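Local coordinates for diketoreductase (Acinetobacter baylyi, PDB 4E12), which reduces dicarbonyl compounds with NADH and probably also interconverts (3S)-3-hydroxyacyl-CoA and 3-oxoacyl-CoA, at residues L40-A43 / K44-E48. Sequence-based numbering, arbitrary orientation.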
ATOM      1  N   LEU A  40      -7.874  -4.326 -38.010  1.00 33.77           N
ATOM      2  CA  LEU A  40      -9.313  -4.297 -37.752  1.00 32.29           C
ATOM      3  C   LEU A  40      -9.897  -5.696 -37.583  1.00 37.30           C
ATOM      4  O   LEU A  40     -10.837  -5.889 -36.808  1.00 37.65           O
ATOM      5  CB  LEU A  40     -10.051  -3.524 -38.843  1.00 36.31           C
ATOM      6  CG  LEU A  40      -9.787  -2.025 -38.905  1.00 30.86           C
ATOM      7  CD1 LEU A  40     -10.491  -1.462 -40.119  1.00 36.68           C
ATOM      8  CD2 LEU A  40     -10.266  -1.344 -37.638  1.00 32.70           C
ATOM      9  N   ASP A  41      -9.350  -6.664 -38.312  1.00 35.02           N
ATOM     10  CA  ASP A  41      -9.744  -8.056 -38.134  1.00 32.64           C
ATOM     11  C   ASP A  41      -9.393  -8.537 -36.730  1.00 33.74           C
ATOM     12  O   ASP A  41     -10.187  -9.229 -36.091  1.00 35.67           O
ATOM     13  CB  ASP A  41      -9.077  -8.967 -39.168  1.00 42.63           C
ATOM     14  CG  ASP A  41      -9.623  -8.763 -40.581  1.00 51.60           C
ATOM     15  OD1 ASP A  41     -10.734  -8.196 -40.735  1.00 52.86           O
ATOM     16  OD2 ASP A  41      -8.935  -9.178 -41.539  1.00 48.60           O
ATOM     17  N   ALA A  42      -8.215  -8.160 -36.245  1.00 36.15           N
ATOM     18  CA  ALA A  42      -7.783  -8.576 -34.914  1.00 35.40           C
ATOM     19  C   ALA A  42      -8.633  -7.918 -33.840  1.00 35.19           C
ATOM     20  O   ALA A  42      -8.890  -8.509 -32.789  1.00 37.20           O
ATOM     21  CB  ALA A  42      -6.325  -8.241 -34.706  1.00 35.77           C
ATOM     22  N   ALA A  43      -9.075  -6.698 -34.109  1.00 31.14           N
ATOM     23  CA  ALA A  43      -9.921  -5.954 -33.179  1.00 33.45           C
ATOM     24  C   ALA A  43     -11.264  -6.646 -33.028  1.00 36.29           C
ATOM     25  O   ALA A  43     -11.780  -6.784 -31.912  1.00 32.21           O
ATOM     26  CB  ALA A  43     -10.123  -4.524 -33.668  1.00 32.81           C
ATOM     27  N   LYS A  44     -11.835  -7.070 -34.155  1.00 36.70           N
ATOM     28  CA  LYS A  44     -13.095  -7.796 -34.124  1.00 35.50           C
ATOM     29  C   LYS A  44     -12.927  -9.035 -33.247  1.00 35.66           C
ATOM     30  O   LYS A  44     -13.779  -9.327 -32.409  1.00 30.50           O
ATOM     31  CB  LYS A  44     -13.564  -8.173 -35.534  1.00 35.32           C
ATOM     32  CG  LYS A  44     -14.916  -8.873 -35.549  1.00 37.89           C
ATOM     33  CD  LYS A  44     -15.362  -9.184 -36.959  1.00 46.47           C
ATOM     34  CE  LYS A  44     -16.649  -9.986 -36.959  1.00 49.92           C
ATOM     35  NZ  LYS A  44     -17.079 -10.334 -38.345  1.00 66.83           N
ATOM     36  N   LYS A  45     -11.813  -9.740 -33.402  1.00 34.89           N
ATOM     37  CA  LYS A  45     -11.515 -10.867 -32.525  1.00 36.25           C
ATOM     38  C   LYS A  45     -11.437 -10.445 -31.054  1.00 34.85           C
ATOM     39  O   LYS A  45     -11.990 -11.128 -30.188  1.00 32.45           O
ATOM     40  CB  LYS A  45     -10.244 -11.607 -32.965  1.00 36.75           C
ATOM     41  CG  LYS A  45     -10.370 -12.241 -34.349  1.00 44.48           C
ATOM     42  CD  LYS A  45      -9.056 -12.858 -34.814  1.00 54.62           C
ATOM     43  CE  LYS A  45      -9.169 -13.402 -36.233  1.00 67.86           C
ATOM     44  NZ  LYS A  45      -7.887 -13.997 -36.714  1.00 64.86           N
ATOM     45  N   ARG A  46     -10.777  -9.328 -30.745  1.00 34.27           N
ATOM     46  CA  ARG A  46     -10.729  -8.924 -29.341  1.00 32.02           C
ATOM     47  C   ARG A  46     -12.135  -8.624 -28.852  1.00 31.51           C
ATOM     48  O   ARG A  46     -12.490  -8.964 -27.723  1.00 30.74           O
ATOM     49  CB  ARG A  46      -9.828  -7.716 -29.094  1.00 34.37           C
ATOM     50  CG  ARG A  46      -8.350  -7.971 -29.348  1.00 33.31           C
ATOM     51  CD  ARG A  46      -7.493  -6.808 -28.881  1.00 37.51           C
ATOM     52  NE  ARG A  46      -6.072  -7.107 -29.029  1.00 39.96           N
ATOM     53  CZ  ARG A  46      -5.365  -6.866 -30.128  1.00 58.72           C
ATOM     54  NH1 ARG A  46      -5.942  -6.316 -31.190  1.00 51.24           N
ATOM     55  NH2 ARG A  46      -4.076  -7.175 -30.172  1.00 64.52           N
ATOM     56  N   PHE A  47     -12.931  -7.980 -29.699  1.00 30.29           N
ATOM     57  CA  PHE A  47     -14.297  -7.633 -29.311  1.00 33.18           C
ATOM     58  C   PHE A  47     -15.148  -8.874 -29.075  1.00 33.97           C
ATOM     59  O   PHE A  47     -15.957  -8.912 -28.146  1.00 31.35           O
ATOM     60  CB  PHE A  47     -14.976  -6.740 -30.348  1.00 32.26           C
ATOM     61  CG  PHE A  47     -14.421  -5.352 -30.434  1.00 30.20           C
ATOM     62  CD1 PHE A  47     -14.041  -4.653 -29.291  1.00 29.42           C
ATOM     63  CD2 PHE A  47     -14.284  -4.735 -31.669  1.00 32.33           C
ATOM     64  CE1 PHE A  47     -13.533  -3.364 -29.382  1.00 31.03           C
ATOM     65  CE2 PHE A  47     -13.781  -3.451 -31.770  1.00 29.48           C
ATOM     66  CZ  PHE A  47     -13.402  -2.761 -30.626  1.00 31.30           C
ATOM     67  N   GLU A  48     -14.983  -9.890 -29.914  1.00 35.07           N
ATOM     68  CA  GLU A  48     -15.728 -11.125 -29.719  1.00 32.79           C
ATOM     69  C   GLU A  48     -15.404 -11.758 -28.366  1.00 34.71           C
ATOM     70  O   GLU A  48     -16.314 -12.157 -27.631  1.00 35.18           O
ATOM     71  CB  GLU A  48     -15.478 -12.086 -30.879  1.00 34.96           C
ATOM     72  CG  GLU A  48     -16.063 -11.545 -32.161  1.00 39.26           C
ATOM     73  CD  GLU A  48     -15.649 -12.302 -33.399  1.00 40.42           C
ATOM     74  OE1 GLU A  48     -14.615 -13.002 -33.374  1.00 49.84           O
ATOM     75  OE2 GLU A  48     -16.366 -12.174 -34.412  1.00 40.35           O
TER
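With CG anti to the carbonyl carbon and beside the backbone N (chi1 -69°), Phe-47 turns its ring back along the helix to Ala-43, one turn earlier; Arg-46, with a similar chi1 of -66°, reaches back to Ala-42. Both pairs are i to i+4 neighbours on the alpha-helix 37-57 of the Rossmann-type NAD-binding domain, the helix after strand 29-33. Four consecutive i+4 to i backbone hydrogen bonds establish the alpha-helical geometry, from Lys-44 N to Leu-40 O (3.1 Å) through to Phe-47 N to Ala-43 O (2.8 Å, N-H...O 160°). Phe-47 CE2 lies 4.3 Å from Ala-43 CB, an apolar contact on the buried side of the helix. There the same ring packs on Ser-17, Ala-20 and Phe-21 of helix 14-25, while Ala-43 touches Thr-12, a residue of the NAD(+) site, although no cofactor is bound to this chain. The Arg-46 chain is extended from CG to NE, placing NH1 4.0 Å from Ala-42 CB, a loose approach of the guanidinium to the methyl group. Asp-41 and Lys-45 are also four residues apart, but OD2 and NZ remain 6.9 Å from each other, too far for a salt bridge. Instead, the aliphatic part of Lys-45 passes the Asp-41 carbonyl, its CG 3.5 Å from Asp-41 O.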